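Long-range contact in 303aa long hypothetical esterase (Sulfolobus tokodaii, PDB 3AIN), which hydrolyses carboxylic esters as a thermostable, hormone-sensitive-lipase-like carboxylesterase of a thermoacidophilic archaeon: residues 55-60 and 109-114. The protein carries 1 engineered substitution. Sequence-based numbering, arbitrary orientation.
Sequences SLTPRE and YDPLCR. With PO4 (phosphate ion), chain F.
Arg59 and Pro111 bring the two backbones closest, with their CA atoms 4.7 Å apart, where loop 55-60 runs past the first turn of helix 110-120. The CG and CD edge of Pro111 packs against one face of the Arg59 guanidinium, the two side chains lying alongside and pointing the same way. CG of Pro111 sits 3.7 Å above the guanidinium plane, over its centre. At the far end of this group NH2 bonds to Ser54 OG, which helps fix its rotation. Thr57 CG2 adds an apolar touch on Pro111 CB at 3.6 Å.

OD2 of Asp110 is shared by two arginines. Arg114 NE, one turn along the helix, donates to it at 2.7 Å, from the syn side but tilted out of the carboxylate plane. Arg59 NE meets the same OD2 at 3.0 Å; this salt bridge has a weak, bent hydrogen bond (127°). The other oxygen, OD1, binds Tyr82 and Arg80 of strand 76-83, so the carboxylate joins loop, helix and sheet. CG of Asp110 is anti to the backbone N (chi1 -174°), which carries OD2 between the NE atoms of Arg59 and Arg114.

In this alpha/beta-hydrolase fold, the contact packs the connection between helix 43-54 and the first strand, 64-71, onto helix 110-120. Arg114 NH1 donates to the backbone O of Glu60 at 2.9 Å, within its guanidinium plane but from above the carbonyl plane. Arg59 CB rests over one face of the same guanidinium, at its NE end. Glu60 sends its carboxylate on to Arg306 and Asn118. A water bridges the backbones: it donates to Pro58 O and Pro111 O and accepts from Glu60 N.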
loop_
_atom_site.group_PDB
_atom_site.type_symbol
_atom_site.label_atom_id
_atom_site.label_comp_id
_atom_site.label_asym_id
_atom_site.label_seq_id
_atom_site.Cartn_x
_atom_site.Cartn_y
_atom_site.Cartn_z
ATOM N N SER A 55 14.181 19.452 11.889
ATOM C CA SER A 55 13.573 20.768 11.891
ATOM C C SER A 55 13.416 21.332 10.483
ATOM O O SER A 55 12.867 22.374 10.291
ATOM C CB SER A 55 14.343 21.717 12.795
ATOM O OG SER A 55 15.504 22.049 12.173
ATOM N N LEU A 56 13.886 20.581 9.518
ATOM C CA LEU A 56 13.746 20.929 8.129
ATOM C C LEU A 56 12.456 20.359 7.602
ATOM O O LEU A 56 12.039 20.734 6.567
ATOM C CB LEU A 56 14.882 20.316 7.334
ATOM C CG LEU A 56 16.264 20.830 7.648
ATOM C CD1 LEU A 56 17.215 20.488 6.557
ATOM C CD2 LEU A 56 16.243 22.266 7.912
ATOM N N THR A 57 11.879 19.420 8.324
ATOM C CA THR A 57 10.719 18.654 7.905
ATOM C C THR A 57 9.456 19.246 8.515
ATOM O O THR A 57 9.396 19.412 9.688
ATOM C CB THR A 57 10.816 17.246 8.397
ATOM O OG1 THR A 57 11.981 16.611 7.869
ATOM C CG2 THR A 57 9.609 16.494 8.003
ATOM N N PRO A 58 8.437 19.565 7.730
ATOM C CA PRO A 58 7.270 20.235 8.323
ATOM C C PRO A 58 6.563 19.382 9.317
ATOM O O PRO A 58 6.477 18.202 9.129
ATOM C CB PRO A 58 6.378 20.513 7.134
ATOM C CG PRO A 58 7.299 20.577 6.001
ATOM C CD PRO A 58 8.346 19.528 6.269
ATOM N N ARG A 59 6.124 20.004 10.391
ATOM C CA ARG A 59 5.355 19.318 11.431
ATOM C C ARG A 59 3.881 19.644 11.246
ATOM O O ARG A 59 3.486 20.800 11.407
ATOM C CB ARG A 59 5.824 19.769 12.827
ATOM C CG ARG A 59 7.180 19.178 13.234
ATOM C CD ARG A 59 7.793 19.880 14.436
ATOM N NE ARG A 59 8.859 19.088 15.065
ATOM C CZ ARG A 59 10.095 18.972 14.584
ATOM N NH1 ARG A 59 10.408 19.531 13.427
ATOM N NH2 ARG A 59 10.955 18.145 15.163
ATOM N N GLU A 60 3.105 18.663 10.778
ATOM C CA GLU A 60 1.651 18.817 10.632
ATOM C C GLU A 60 1.031 19.198 11.957
ATOM O O GLU A 60 1.315 18.578 12.988
ATOM C CB GLU A 60 1.018 17.518 10.105
ATOM C CG GLU A 60 1.422 17.193 8.678
ATOM C CD GLU A 60 0.794 15.927 8.140
ATOM O OE1 GLU A 60 -0.163 15.392 8.751
ATOM O OE2 GLU A 60 1.099 15.601 6.978
ATOM N N TYR A 109 11.687 12.216 15.660
ATOM C CA TYR A 109 10.566 11.462 15.082
ATOM C C TYR A 109 9.238 12.203 15.196
ATOM O O TYR A 109 8.195 11.736 14.702
ATOM C CB TYR A 109 10.486 10.066 15.719
ATOM C CG TYR A 109 11.291 9.054 14.920
ATOM C CD1 TYR A 109 10.652 8.133 14.102
ATOM C CD2 TYR A 109 12.693 9.087 14.936
ATOM C CE1 TYR A 109 11.373 7.307 13.276
ATOM C CE2 TYR A 109 13.440 8.190 14.181
ATOM C CZ TYR A 109 12.766 7.265 13.392
ATOM O OH TYR A 109 13.510 6.363 12.636
ATOM N N ASP A 110 9.299 13.449 15.671
ATOM C CA ASP A 110 8.063 14.228 15.867
ATOM C C ASP A 110 7.276 14.504 14.560
ATOM O O ASP A 110 6.058 14.333 14.516
ATOM C CB ASP A 110 8.377 15.519 16.639
ATOM C CG ASP A 110 7.133 16.301 17.015
ATOM O OD1 ASP A 110 6.505 15.973 18.052
ATOM O OD2 ASP A 110 6.845 17.301 16.318
ATOM N N PRO A 111 7.967 14.872 13.468
ATOM C CA PRO A 111 7.220 15.096 12.221
ATOM C C PRO A 111 6.529 13.836 11.728
ATOM O O PRO A 111 5.370 13.891 11.291
ATOM C CB PRO A 111 8.299 15.522 11.230
ATOM C CG PRO A 111 9.361 16.145 12.090
ATOM C CD PRO A 111 9.371 15.305 13.365
ATOM N N LEU A 112 7.241 12.712 11.760
ATOM C CA LEU A 112 6.619 11.463 11.323
ATOM C C LEU A 112 5.430 11.066 12.208
ATOM O O LEU A 112 4.393 10.672 11.701
ATOM C CB LEU A 112 7.658 10.339 11.266
ATOM C CG LEU A 112 7.061 8.964 10.946
ATOM C CD1 LEU A 112 6.413 8.977 9.533
ATOM C CD2 LEU A 112 8.158 7.873 11.005
ATOM N N CYS A 113 5.559 11.177 13.528
ATOM C CA CYS A 113 4.428 10.805 14.389
ATOM C C CYS A 113 3.217 11.723 14.207
ATOM O O CYS A 113 2.098 11.255 14.290
ATOM C CB CYS A 113 4.839 10.761 15.865
ATOM S SG CYS A 113 5.935 9.342 16.230
ATOM N N ARG A 114 3.441 13.014 13.945
ATOM C CA ARG A 114 2.308 13.895 13.610
ATOM C C ARG A 114 1.619 13.439 12.329
ATOM O O ARG A 114 0.388 13.332 12.274
ATOM C CB ARG A 114 2.764 15.351 13.475
ATOM C CG ARG A 114 3.225 15.976 14.793
ATOM C CD ARG A 114 4.017 17.254 14.469
ATOM N NE ARG A 114 4.347 18.039 15.653
ATOM C CZ ARG A 114 3.585 19.023 16.127
ATOM N NH1 ARG A 114 2.425 19.309 15.545
ATOM N NH2 ARG A 114 3.950 19.675 17.219
HETATM P P PO4 F . 16.781 5.159 10.635
HETATM O O1 PO4 F . 15.658 4.383 9.974
HETATM O O2 PO4 F . 16.246 6.207 11.605
HETATM O O3 PO4 F . 17.597 5.842 9.562
HETATM O O4 PO4 F . 17.639 4.178 11.399
HETATM O O HOH W 1 4.374 16.145 10.166
#